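Local coordinates for engineered protein (Artificial gene, PDB 3VB8) that is a computationally designed protein, probably made to bind and inhibit an enzyme, with a curved antiparallel sheet packed against helices, at residues V15-S20 and G48-M53; F41-R46 and T129-E134; H26-S31 and A117-M122. One frame throughout, in Å; residues are numbered along the deposited sequence.

Contact 1 of 3, residues V15-S20 and G48-M53; sequences VTSFNS and GLLAYM. With SO4 (sulfate ion), chain C.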
# COMPACT_ATOMS: atom_id res chain seq x y z
N VAL A 15 -1.64 2.56 -8.79
CA VAL A 15 -2.52 2.50 -7.62
C VAL A 15 -2.65 1.05 -7.13
O VAL A 15 -2.37 0.12 -7.88
CB VAL A 15 -3.92 3.06 -7.93
CG1 VAL A 15 -3.81 4.60 -8.18
CG2 VAL A 15 -4.54 2.30 -9.11
N THR A 16 -3.05 0.86 -5.89
CA THR A 16 -3.16 -0.51 -5.42
C THR A 16 -4.57 -0.98 -5.66
O THR A 16 -5.52 -0.23 -5.45
CB THR A 16 -2.83 -0.63 -3.92
OG1 THR A 16 -3.67 0.27 -3.18
CG2 THR A 16 -1.36 -0.32 -3.64
N SER A 17 -4.70 -2.22 -6.10
CA SER A 17 -6.01 -2.79 -6.34
C SER A 17 -5.91 -4.28 -6.08
O SER A 17 -5.33 -5.00 -6.88
CB SER A 17 -6.45 -2.52 -7.79
OG SER A 17 -7.86 -2.55 -7.96
N PHE A 18 -6.45 -4.73 -4.95
CA PHE A 18 -6.42 -6.17 -4.66
C PHE A 18 -7.39 -6.62 -3.57
O PHE A 18 -7.63 -5.92 -2.60
CB PHE A 18 -4.98 -6.60 -4.31
CG PHE A 18 -4.58 -6.31 -2.91
CD1 PHE A 18 -4.90 -7.19 -1.88
CD2 PHE A 18 -3.86 -5.15 -2.62
CE1 PHE A 18 -4.51 -6.93 -0.58
CE2 PHE A 18 -3.45 -4.88 -1.33
CZ PHE A 18 -3.78 -5.77 -0.30
N ASN A 19 -7.93 -7.81 -3.73
CA ASN A 19 -8.85 -8.34 -2.75
C ASN A 19 -8.23 -9.63 -2.27
O ASN A 19 -7.75 -10.43 -3.08
CB ASN A 19 -10.24 -8.62 -3.38
CG ASN A 19 -11.21 -9.28 -2.40
OD1 ASN A 19 -10.80 -9.77 -1.35
ND2 ASN A 19 -12.51 -9.29 -2.74
N SER A 20 -8.23 -9.83 -0.95
CA SER A 20 -7.67 -11.03 -0.36
C SER A 20 -8.72 -11.57 0.59
O SER A 20 -9.84 -11.06 0.61
CB SER A 20 -6.36 -10.71 0.39
OG SER A 20 -6.59 -10.05 1.63
N GLY A 48 -1.10 -6.68 -7.65
CA GLY A 48 -2.21 -5.95 -7.06
C GLY A 48 -2.16 -4.47 -7.38
O GLY A 48 -2.64 -3.65 -6.60
N LEU A 49 -1.60 -4.14 -8.53
CA LEU A 49 -1.48 -2.75 -8.95
C LEU A 49 -2.20 -2.42 -10.26
O LEU A 49 -2.49 -3.29 -11.07
CB LEU A 49 -0.01 -2.40 -9.11
CG LEU A 49 0.99 -2.75 -8.01
CD1 LEU A 49 2.39 -2.55 -8.60
CD2 LEU A 49 0.75 -1.87 -6.78
N LEU A 50 -2.47 -1.14 -10.48
CA LEU A 50 -3.10 -0.67 -11.72
C LEU A 50 -2.22 0.51 -12.08
O LEU A 50 -1.92 1.32 -11.21
CB LEU A 50 -4.54 -0.23 -11.45
CG LEU A 50 -5.54 -1.32 -11.09
CD1 LEU A 50 -6.89 -0.70 -10.91
CD2 LEU A 50 -5.58 -2.36 -12.17
N ALA A 51 -1.75 0.57 -13.33
CA ALA A 51 -0.89 1.67 -13.76
C ALA A 51 -1.63 2.56 -14.72
O ALA A 51 -2.40 2.07 -15.53
CB ALA A 51 0.32 1.15 -14.45
N TYR A 52 -1.34 3.86 -14.69
CA TYR A 52 -2.02 4.80 -15.57
C TYR A 52 -1.05 5.66 -16.35
O TYR A 52 0.00 6.04 -15.83
CB TYR A 52 -2.90 5.74 -14.74
CG TYR A 52 -4.06 5.12 -14.01
CD1 TYR A 52 -5.31 5.03 -14.61
CD2 TYR A 52 -3.93 4.68 -12.68
CE1 TYR A 52 -6.41 4.52 -13.92
CE2 TYR A 52 -5.02 4.17 -11.98
CZ TYR A 52 -6.27 4.09 -12.61
OH TYR A 52 -7.39 3.61 -11.96
N MET A 53 -1.44 6.00 -17.58
CA MET A 53 -0.65 6.87 -18.43
C MET A 53 -1.45 8.15 -18.44
O MET A 53 -2.31 8.34 -19.29
CB MET A 53 -0.51 6.32 -19.86
CG MET A 53 0.44 5.14 -20.03
SD MET A 53 0.85 4.84 -21.75
CE MET A 53 -0.79 4.48 -22.40
S SO4 C . -15.52 -9.78 -0.88
O1 SO4 C . -16.15 -9.65 0.48
O2 SO4 C . -14.40 -8.78 -1.00
O3 SO4 C . -15.00 -11.17 -1.08
O4 SO4 C . -16.56 -9.43 -1.91

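Contact 2 of 3, residues F41-R46 and T129-E134; sequences FEHSRR and TAWVEE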
# COMPACT_ATOMS: atom_id res chain seq x y z
N PHE A 41 -3.72 1.41 -18.38
CA PHE A 41 -3.13 0.93 -19.62
C PHE A 41 -2.54 -0.43 -19.29
O PHE A 41 -2.21 -1.21 -20.17
CB PHE A 41 -2.04 1.90 -20.09
CG PHE A 41 -0.73 1.75 -19.35
CD1 PHE A 41 0.26 0.88 -19.82
CD2 PHE A 41 -0.47 2.48 -18.18
CE1 PHE A 41 1.48 0.73 -19.15
CE2 PHE A 41 0.75 2.35 -17.49
CZ PHE A 41 1.73 1.47 -17.98
N GLU A 42 -2.42 -0.71 -18.01
CA GLU A 42 -1.87 -1.98 -17.58
C GLU A 42 -2.37 -2.33 -16.19
O GLU A 42 -2.67 -1.44 -15.41
CB GLU A 42 -0.33 -1.91 -17.59
CG GLU A 42 0.37 -3.02 -16.80
CD GLU A 42 1.90 -2.89 -16.80
OE1 GLU A 42 2.41 -1.75 -16.70
OE2 GLU A 42 2.60 -3.94 -16.90
N HIS A 43 -2.49 -3.62 -15.90
CA HIS A 43 -2.92 -4.06 -14.57
C HIS A 43 -2.15 -5.33 -14.21
O HIS A 43 -1.95 -6.20 -15.06
CB HIS A 43 -4.40 -4.35 -14.57
CG HIS A 43 -4.81 -5.35 -15.60
ND1 HIS A 43 -5.39 -4.99 -16.79
CD2 HIS A 43 -4.73 -6.70 -15.61
CE1 HIS A 43 -5.67 -6.08 -17.49
NE2 HIS A 43 -5.28 -7.13 -16.79
N SER A 44 -1.73 -5.45 -12.96
CA SER A 44 -0.97 -6.63 -12.55
C SER A 44 -1.53 -7.35 -11.35
O SER A 44 -1.46 -6.89 -10.23
CB SER A 44 0.49 -6.22 -12.28
OG SER A 44 1.30 -7.28 -11.80
N ARG A 45 -2.08 -8.53 -11.60
CA ARG A 45 -2.64 -9.31 -10.53
C ARG A 45 -1.48 -9.88 -9.72
O ARG A 45 -1.59 -10.11 -8.52
CB ARG A 45 -3.48 -10.44 -11.12
CG ARG A 45 -4.88 -10.01 -11.58
CD ARG A 45 -5.65 -11.12 -12.29
NE ARG A 45 -6.97 -10.66 -12.70
CZ ARG A 45 -7.79 -11.38 -13.46
NH1 ARG A 45 -7.41 -12.58 -13.87
NH2 ARG A 45 -8.98 -10.90 -13.81
N ARG A 46 -0.37 -10.07 -10.40
CA ARG A 46 0.81 -10.62 -9.76
C ARG A 46 1.27 -9.69 -8.65
O ARG A 46 2.02 -10.10 -7.77
CB ARG A 46 1.91 -10.82 -10.81
CG ARG A 46 3.10 -11.70 -10.41
CD ARG A 46 4.16 -10.95 -9.61
NE ARG A 46 5.33 -11.78 -9.29
CZ ARG A 46 6.29 -12.13 -10.14
NH1 ARG A 46 6.27 -11.74 -11.41
NH2 ARG A 46 7.32 -12.87 -9.73
N THR A 129 -7.89 -7.99 -9.91
CA THR A 129 -7.71 -6.54 -9.84
C THR A 129 -8.99 -5.94 -10.36
O THR A 129 -9.82 -6.64 -10.94
CB THR A 129 -6.52 -5.99 -10.71
OG1 THR A 129 -6.73 -6.33 -12.08
CG2 THR A 129 -5.18 -6.51 -10.24
N ALA A 130 -9.15 -4.64 -10.16
CA ALA A 130 -10.34 -3.98 -10.63
C ALA A 130 -10.20 -3.76 -12.13
O ALA A 130 -9.09 -3.83 -12.65
CB ALA A 130 -10.53 -2.64 -9.86
N TRP A 131 -11.31 -3.52 -12.84
CA TRP A 131 -11.23 -3.27 -14.27
C TRP A 131 -12.12 -2.14 -14.74
O TRP A 131 -13.34 -2.28 -14.81
CB TRP A 131 -11.56 -4.51 -15.09
CG TRP A 131 -11.02 -4.38 -16.47
CD1 TRP A 131 -11.61 -4.77 -17.64
CD2 TRP A 131 -9.74 -3.84 -16.82
NE1 TRP A 131 -10.76 -4.52 -18.71
CE2 TRP A 131 -9.61 -3.95 -18.23
CE3 TRP A 131 -8.68 -3.28 -16.09
CZ2 TRP A 131 -8.46 -3.51 -18.91
CZ3 TRP A 131 -7.54 -2.85 -16.76
CH2 TRP A 131 -7.44 -2.97 -18.15
N VAL A 132 -11.48 -1.04 -15.10
CA VAL A 132 -12.22 0.11 -15.58
C VAL A 132 -12.83 -0.31 -16.89
O VAL A 132 -12.12 -0.57 -17.84
CB VAL A 132 -11.29 1.32 -15.80
CG1 VAL A 132 -11.92 2.30 -16.74
CG2 VAL A 132 -11.03 2.03 -14.49
N GLU A 133 -14.15 -0.40 -16.93
CA GLU A 133 -14.84 -0.78 -18.14
C GLU A 133 -15.04 0.47 -18.97
O GLU A 133 -15.57 1.46 -18.46
CB GLU A 133 -16.20 -1.40 -17.78
CG GLU A 133 -16.08 -2.77 -17.13
CD GLU A 133 -17.42 -3.33 -16.66
OE1 GLU A 133 -18.36 -3.34 -17.48
OE2 GLU A 133 -17.52 -3.75 -15.49
N GLU A 134 -14.59 0.43 -20.22
CA GLU A 134 -14.75 1.57 -21.12
C GLU A 134 -16.23 1.80 -21.08
O GLU A 134 -16.97 1.17 -21.83
CB GLU A 134 -14.31 1.21 -22.54
CG GLU A 134 -13.90 2.38 -23.45
CD GLU A 134 -12.66 3.11 -22.93
OE1 GLU A 134 -11.70 2.44 -22.50
OE2 GLU A 134 -12.64 4.36 -22.94

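Contact 3 of 3, residues H26-S31 and A117-M122; sequences HELLFS and AKFIEM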
# COMPACT_ATOMS: atom_id res chain seq x y z
N HIS A 26 -8.91 -1.00 -2.67
CA HIS A 26 -9.53 -0.52 -3.90
C HIS A 26 -9.21 0.97 -4.14
O HIS A 26 -9.66 1.87 -3.41
CB HIS A 26 -11.03 -0.80 -3.82
CG HIS A 26 -11.78 -0.49 -5.09
ND1 HIS A 26 -11.24 -0.72 -6.33
CD2 HIS A 26 -13.02 0.01 -5.29
CE1 HIS A 26 -12.12 -0.35 -7.26
NE2 HIS A 26 -13.20 0.09 -6.65
N GLU A 27 -8.40 1.23 -5.17
CA GLU A 27 -7.97 2.58 -5.52
C GLU A 27 -8.15 2.86 -7.02
O GLU A 27 -7.52 2.20 -7.86
CB GLU A 27 -6.49 2.74 -5.20
CG GLU A 27 -6.12 3.91 -4.34
CD GLU A 27 -4.74 3.71 -3.72
OE1 GLU A 27 -3.77 3.51 -4.48
OE2 GLU A 27 -4.64 3.75 -2.48
N LEU A 28 -9.00 3.82 -7.35
CA LEU A 28 -9.22 4.15 -8.75
C LEU A 28 -9.14 5.65 -9.02
O LEU A 28 -9.41 6.45 -8.13
CB LEU A 28 -10.58 3.62 -9.21
CG LEU A 28 -10.84 2.12 -9.24
CD1 LEU A 28 -12.25 1.87 -9.82
CD2 LEU A 28 -9.77 1.45 -10.09
N LEU A 29 -8.76 6.02 -10.24
CA LEU A 29 -8.65 7.43 -10.62
C LEU A 29 -9.88 7.87 -11.39
O LEU A 29 -10.51 7.06 -12.06
CB LEU A 29 -7.42 7.68 -11.50
CG LEU A 29 -6.04 7.82 -10.84
CD1 LEU A 29 -5.00 8.07 -11.90
CD2 LEU A 29 -6.02 8.96 -9.85
N PHE A 30 -10.17 9.16 -11.30
CA PHE A 30 -11.34 9.73 -11.95
C PHE A 30 -10.93 11.05 -12.59
O PHE A 30 -10.50 11.98 -11.89
CB PHE A 30 -12.41 9.97 -10.89
CG PHE A 30 -13.75 10.36 -11.46
CD1 PHE A 30 -14.02 11.68 -11.82
CD2 PHE A 30 -14.75 9.39 -11.63
CE1 PHE A 30 -15.26 12.04 -12.34
CE2 PHE A 30 -15.99 9.73 -12.16
CZ PHE A 30 -16.26 11.06 -12.52
N SER A 31 -11.08 11.13 -13.91
CA SER A 31 -10.72 12.32 -14.67
C SER A 31 -11.76 13.42 -14.51
O SER A 31 -12.93 13.26 -14.88
CB SER A 31 -10.56 11.96 -16.16
OG SER A 31 -10.25 13.10 -16.94
N ALA A 117 -21.44 4.50 -6.63
CA ALA A 117 -22.05 3.20 -6.88
C ALA A 117 -21.17 2.40 -7.82
O ALA A 117 -20.91 1.22 -7.59
CB ALA A 117 -23.43 3.38 -7.51
N LYS A 118 -20.72 3.06 -8.87
CA LYS A 118 -19.87 2.41 -9.85
C LYS A 118 -18.57 2.04 -9.18
O LYS A 118 -18.04 0.95 -9.38
CB LYS A 118 -19.56 3.34 -11.04
CG LYS A 118 -20.64 3.50 -12.10
CD LYS A 118 -20.94 2.16 -12.73
CE LYS A 118 -21.92 2.31 -13.87
NZ LYS A 118 -22.63 1.03 -14.17
N PHE A 119 -18.06 2.95 -8.36
CA PHE A 119 -16.81 2.69 -7.69
C PHE A 119 -16.82 1.41 -6.86
O PHE A 119 -15.90 0.60 -6.93
CB PHE A 119 -16.45 3.89 -6.81
CG PHE A 119 -15.12 3.75 -6.13
CD1 PHE A 119 -13.94 3.69 -6.89
CD2 PHE A 119 -15.03 3.62 -4.74
CE1 PHE A 119 -12.68 3.49 -6.26
CE2 PHE A 119 -13.79 3.41 -4.09
CZ PHE A 119 -12.61 3.35 -4.85
N ILE A 120 -17.87 1.24 -6.06
CA ILE A 120 -17.97 0.05 -5.22
C ILE A 120 -18.22 -1.16 -6.12
O ILE A 120 -17.82 -2.28 -5.81
CB ILE A 120 -19.15 0.19 -4.22
CG1 ILE A 120 -19.00 1.48 -3.40
CG2 ILE A 120 -19.23 -1.04 -3.32
CD1 ILE A 120 -20.22 1.81 -2.54
N GLU A 121 -18.88 -0.92 -7.24
CA GLU A 121 -19.19 -1.97 -8.20
C GLU A 121 -17.91 -2.54 -8.85
O GLU A 121 -17.71 -3.76 -8.94
CB GLU A 121 -20.11 -1.40 -9.27
CG GLU A 121 -20.81 -2.41 -10.16
CD GLU A 121 -21.46 -1.75 -11.38
OE1 GLU A 121 -20.70 -1.35 -12.28
OE2 GLU A 121 -22.70 -1.62 -11.46
N MET A 122 -17.06 -1.65 -9.33
CA MET A 122 -15.82 -2.06 -9.99
C MET A 122 -14.78 -2.68 -9.06
O MET A 122 -13.79 -3.26 -9.53
CB MET A 122 -15.22 -0.87 -10.72
CG MET A 122 -15.90 -0.58 -12.05
SD MET A 122 -15.26 0.85 -12.93
CE MET A 122 -16.19 2.16 -12.11

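Contact 1 of 3, residues V15-S20 and G48-M53
Val15 and Leu50 sit opposite each other as a hydrogen-bonded pair of antiparallel strands, and their side chains rise together from one face of the sheet. The CG2 branch of Val15 does the touching: it lies 3.4 Å from Leu50 CB, the two side chains meeting at a slant. The same methyl also reaches the edge of the Tyr52 ring, near the ring plane, with Val15 CG2 3.5 Å from Tyr52 CE2. Tyr52 crosses Val15 at about a right angle, and its hydroxyl goes on to hydrogen-bond to Leu29 N of strand 23-31. Ser17 follows on this side; its CB is 3.6 Å from Leu50 CG, while OG makes a weak bond to Ala130 N. On the other face Thr16 and Leu49 form the non-hydrogen-bonded pair, more loosely packed, with Thr16 CG2 4.1 Å from Leu49 CD2. Thr16 OG1 turns elsewhere, to Ser25 and to the carbonyl of Phe41 of the second subunit.

Backbone bonds hold these side chains in step. Val15 N gives to Leu50 O at 2.7 Å, and Leu50 N returns the bond to Val15 O at 2.9 Å. Beyond them, Ser17 N meets Gly48 O in a straight bond (N-H...O 177°), although the donor stands above the carbonyl plane rather than on a lone pair. At the far end, Asn19 ND2 makes a weak hydrogen bond to a sulfate ion that Lys68 also holds. Gly48, with a positive phi of 81°, and Leu49 both face Ser44, giving a G1 beta bulge in the hairpin of strands 42-44 and 49-54, where strand 49-54 also begins to pair with strand 11-19.

Contact 2 of 3, residues F41-R46 and T129-E134
His43 and Trp131 make the aromatic part of the contact, an edge-to-face (T-shaped) pair. The imidazole brings its ND1-CE1 side to one face of the indole, over the rim of the six-membered ring near CZ3 and CH2; the centroids of the imidazole and that ring are 4.4 Å apart and the planes stand at 74°. His43 CG lies between its backbone N and carbonyl carbon (chi1 56°), which swings the imidazole across toward the loop.

The van der Waals contacts centre on Thr129, whose two branches are divided between neighbours. Its methyl lies over the end of the short strand, with Thr129 CG2 3.7 Å from Ser44 O and 3.8 Å from Arg45 CG. Its hydroxyl side faces the histidine, Thr129 OG1 being 3.9 Å from His43 CB.

Polar contacts count for little here. Thr129 OG1 makes a weak bond to Ala130 O within its own loop, and Arg45 runs past Thr129 as an extended chain from CG to NE. Arg46 points away from this loop, and its partner lies in the other chain: NE forms a salt bridge with Glu133 of the second subunit.

The segment 129-134 belongs to the long loop between helix 114-122 and helix 143-156; it runs beside strand 42-44, and Thr129 and His43 both also touch Leu50 on the adjoining strand 49-54.

Contact 3 of 3, residues H26-S31 and A117-M122
His26 and Phe119 form the tight end of this contact, reaching toward each other from strand and helix. Their rings lie in an offset stack, centroids 4.2 Å apart and planes at 17°, with His26 CD2 over the face of the phenyl ring toward its rim, 3.4 Å from Phe119 CZ. The same histidine also bonds to the helix backbone: His26 NE2 donates to Phe119 O at 2.8 Å, with the oxygen close to the imidazole plane and the N-H...O angle 143°. One residue thus takes both grips, and together they fix the rotation of the imidazole. His26 CG is anti to its backbone N (chi1 -173°), which sends the ring out toward the helix. At the edge of the Phe119 ring, near its plane, comes Leu28, whose CB is 3.6 Å from Phe119 CE1.

This is helix-on-sheet packing of the alpha+beta kind: helix 114-122 lies across one face of the antiparallel sheet, and His26 and Leu28, alternate residues of strand 23-31, point toward it. Phe119 also meets the ring of Phe62 from strand 57-67, while Leu28 reaches back to Leu50 and Tyr52.

Toward Met122 the fit slackens. Leu28 CD1 stands 4.1 Å from Met122 CB, and the methionine, bent at chi3, spends part of its length on Phe37. Farther round the helix, Lys118, which rests on Trp36 and Phe37, makes a long salt bridge with the exposed Glu121 (Lys118 NZ to Glu121 OE1 3.6 Å).

How the contacts relate
Contact 3 lies nearest the middle of the chain, its centre about 4 Å from the chain's centre, whereas the centres of contacts 1 and 2 lie about 11 and about 13 Å from it, on the same side. Contacts 1 and 3 are both buried; contact 2 is a surface contact. Their chemistry follows: main-chain bonds join strand to strand in contact 1, one side-chain bond and a ring stack join sheet to helix in contact 3, and contact 2 relies on ring and methyl packing. All three reach the same sheet. Strand 49-54 passes between strands 11-19 and 42-44, tying contact 1 to contact 2, and Ala130 of the loop packs on His26 and Met122 of contact 3.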